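Local atomic coordinates of N-alpha-acetyltransferase 30 (Saccharomyces cerevisiae, PDB entry 6YGB), a protein that catalyses transfer of an acetyl group from acetyl-CoA to the N-terminal methionine of proteins, as catalytic subunit of the yeast NatC complex. Residues A[137-142]-A[151-156]. Residues are numbered along the deposited sequence; the frame is centred on the assembly and turned at random.
Sequences RMKRMF and AFKLIL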
loop_
_atom_site.group_PDB
_atom_site.type_symbol
_atom_site.label_atom_id
_atom_site.label_comp_id
_atom_site.label_asym_id
_atom_site.label_seq_id
_atom_site.Cartn_x
_atom_site.Cartn_y
_atom_site.Cartn_z
ATOM N N ARG A 137 -0.657 12.481 11.976
ATOM C CA ARG A 137 -0.485 11.377 11.045
ATOM C C ARG A 137 0.741 11.630 10.174
ATOM O O ARG A 137 0.813 12.644 9.474
ATOM C CB ARG A 137 -1.743 11.223 10.193
ATOM C CG ARG A 137 -3.013 11.290 11.020
ATOM C CD ARG A 137 -4.272 11.211 10.177
ATOM N NE ARG A 137 -5.457 11.431 10.999
ATOM C CZ ARG A 137 -6.677 11.636 10.515
ATOM N NH1 ARG A 137 -6.880 11.648 9.206
ATOM N NH2 ARG A 137 -7.692 11.831 11.342
ATOM N N MET A 138 1.707 10.717 10.219
ATOM C CA MET A 138 2.923 10.859 9.432
ATOM C C MET A 138 2.968 9.936 8.228
ATOM O O MET A 138 3.870 10.075 7.398
ATOM C CB MET A 138 4.158 10.614 10.307
ATOM C CG MET A 138 4.348 11.648 11.391
ATOM S SD MET A 138 4.299 13.328 10.740
ATOM C CE MET A 138 5.740 13.324 9.678
ATOM N N LYS A 139 2.014 9.021 8.101
ATOM C CA LYS A 139 2.087 8.004 7.065
ATOM C C LYS A 139 0.739 7.299 6.966
ATOM O O LYS A 139 -0.007 7.223 7.947
ATOM C CB LYS A 139 3.200 7.003 7.385
ATOM C CG LYS A 139 3.662 6.131 6.247
ATOM C CD LYS A 139 4.863 5.320 6.711
ATOM C CE LYS A 139 5.399 4.419 5.624
ATOM N NZ LYS A 139 6.600 3.698 6.121
ATOM N N ARG A 140 0.432 6.803 5.769
ATOM C CA ARG A 140 -0.736 5.960 5.542
ATOM C C ARG A 140 -0.263 4.696 4.844
ATOM O O ARG A 140 0.442 4.776 3.831
ATOM C CB ARG A 140 -1.806 6.678 4.703
ATOM C CG ARG A 140 -3.123 5.903 4.565
ATOM C CD ARG A 140 -4.080 6.580 3.579
ATOM N NE ARG A 140 -5.368 5.891 3.464
ATOM C CZ ARG A 140 -6.514 6.365 3.944
ATOM N NH1 ARG A 140 -6.541 7.535 4.567
ATOM N NH2 ARG A 140 -7.637 5.677 3.797
ATOM N N MET A 141 -0.638 3.540 5.389
ATOM C CA MET A 141 -0.147 2.243 4.934
ATOM C C MET A 141 -1.274 1.489 4.241
ATOM O O MET A 141 -2.324 1.249 4.844
ATOM C CB MET A 141 0.398 1.425 6.104
ATOM C CG MET A 141 1.669 1.981 6.722
ATOM S SD MET A 141 1.364 3.317 7.891
ATOM C CE MET A 141 1.134 2.400 9.409
ATOM N N PHE A 142 -1.044 1.088 2.992
ATOM C CA PHE A 142 -2.105 0.529 2.163
ATOM C C PHE A 142 -2.444 -0.892 2.605
ATOM O O PHE A 142 -1.587 -1.784 2.582
ATOM C CB PHE A 142 -1.688 0.557 0.694
ATOM C CG PHE A 142 -2.727 0.006 -0.246
ATOM C CD1 PHE A 142 -3.890 0.715 -0.514
ATOM C CD2 PHE A 142 -2.536 -1.215 -0.871
ATOM C CE1 PHE A 142 -4.841 0.207 -1.378
ATOM C CE2 PHE A 142 -3.479 -1.721 -1.739
ATOM C CZ PHE A 142 -4.634 -1.010 -1.992
ATOM N N ALA A 151 -3.941 1.835 7.421
ATOM C CA ALA A 151 -3.490 2.283 8.724
ATOM C C ALA A 151 -2.961 3.699 8.625
ATOM O O ALA A 151 -2.544 4.146 7.555
ATOM C CB ALA A 151 -2.389 1.382 9.285
ATOM N N PHE A 152 -3.002 4.398 9.748
ATOM C CA PHE A 152 -2.263 5.635 9.930
ATOM C C PHE A 152 -1.124 5.362 10.893
ATOM O O PHE A 152 -1.283 4.609 11.859
ATOM C CB PHE A 152 -3.140 6.756 10.490
ATOM C CG PHE A 152 -4.014 7.420 9.473
ATOM C CD1 PHE A 152 -3.515 7.773 8.231
ATOM C CD2 PHE A 152 -5.337 7.700 9.765
ATOM C CE1 PHE A 152 -4.320 8.390 7.295
ATOM C CE2 PHE A 152 -6.149 8.319 8.832
ATOM C CZ PHE A 152 -5.642 8.661 7.596
ATOM N N LYS A 153 0.023 5.960 10.615
ATOM C CA LYS A 153 1.147 5.967 11.534
ATOM C C LYS A 153 1.118 7.304 12.259
ATOM O O LYS A 153 1.156 8.360 11.616
ATOM C CB LYS A 153 2.460 5.772 10.780
ATOM C CG LYS A 153 3.700 5.615 11.649
ATOM C CD LYS A 153 4.917 5.336 10.779
ATOM C CE LYS A 153 6.107 4.906 11.609
ATOM N NZ LYS A 153 7.194 4.356 10.757
ATOM N N LEU A 154 1.017 7.257 13.584
ATOM C CA LEU A 154 0.899 8.447 14.416
ATOM C C LEU A 154 2.176 8.637 15.223
ATOM O O LEU A 154 2.681 7.680 15.824
ATOM C CB LEU A 154 -0.306 8.337 15.356
ATOM C CG LEU A 154 -1.660 8.069 14.698
ATOM C CD1 LEU A 154 -2.794 8.009 15.725
ATOM C CD2 LEU A 154 -1.942 9.124 13.654
ATOM N N ILE A 155 2.686 9.869 15.248
ATOM C CA ILE A 155 3.895 10.198 15.992
ATOM C C ILE A 155 3.639 11.439 16.833
ATOM O O ILE A 155 3.033 12.406 16.362
ATOM C CB ILE A 155 5.103 10.392 15.056
ATOM C CG1 ILE A 155 5.559 9.033 14.535
ATOM C CG2 ILE A 155 6.263 11.065 15.786
ATOM C CD1 ILE A 155 6.051 9.061 13.124
ATOM N N LEU A 156 4.079 11.397 18.079
ATOM C CA LEU A 156 3.985 12.532 18.993
ATOM C C LEU A 156 5.393 12.935 19.392
ATOM O O LEU A 156 6.072 12.178 20.110
ATOM C CB LEU A 156 3.165 12.178 20.234
ATOM C CG LEU A 156 3.206 13.170 21.397
ATOM C CD1 LEU A 156 2.321 14.387 21.137
ATOM C CD2 LEU A 156 2.832 12.490 22.712
#
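R137 lays its side chain across the ring of F152 in the tightly packed part of this antiparallel pairing. Its CD stands 3.6 Å from the ring centroid, almost on the normal, a CH-pi contact; further out the guanidinium slides past the CE2 side of the ring, its plane 23° from the phenyl plane, with F152 CE2 over one guanidinium face and 3.4 Å from R137 NH1. The R137 side chain is extended from CG to NE, which sets CD over the ring, and its CG packs against CD2 of L154. R140 meets F152 differently: its guanidinium is nearly perpendicular to the ring and brings R140 NH1 to 3.4 Å from F152 CZ. Both arginine ends are held from outside the pair, R137 by a salt bridge to E131 and R140 by D150 at NE and by the carbonyl of L457 of the N-alpha-acetyltransferase 35 subunit at NH1. The strands form the C-terminal beta hairpin of the GNAT fold, and 136-141 is the outermost strand at that end of the chain's sheet, while L127 of helix 124-131 packs on R137, F152 and L154. As in related N-terminal acetyltransferases, the loop closing this hairpin probably borders the peptide-binding site. The register slips by one residue at a beta bulge, where M138 and K139 both lie opposite K153. There M138 N donates to K153 O (2.8 Å), and K139 O accepts K153 N from above its carbonyl plane. On the other face the packing is looser: K139 and K153 touch through their CB atoms (3.7 Å), but their extended chains end in like-charged NZ atoms 4.7 Å apart, on partly exposed residues. M141, bent at chi2 (82°) and chi3, curls its CE back to 3.7 Å from A151 CB.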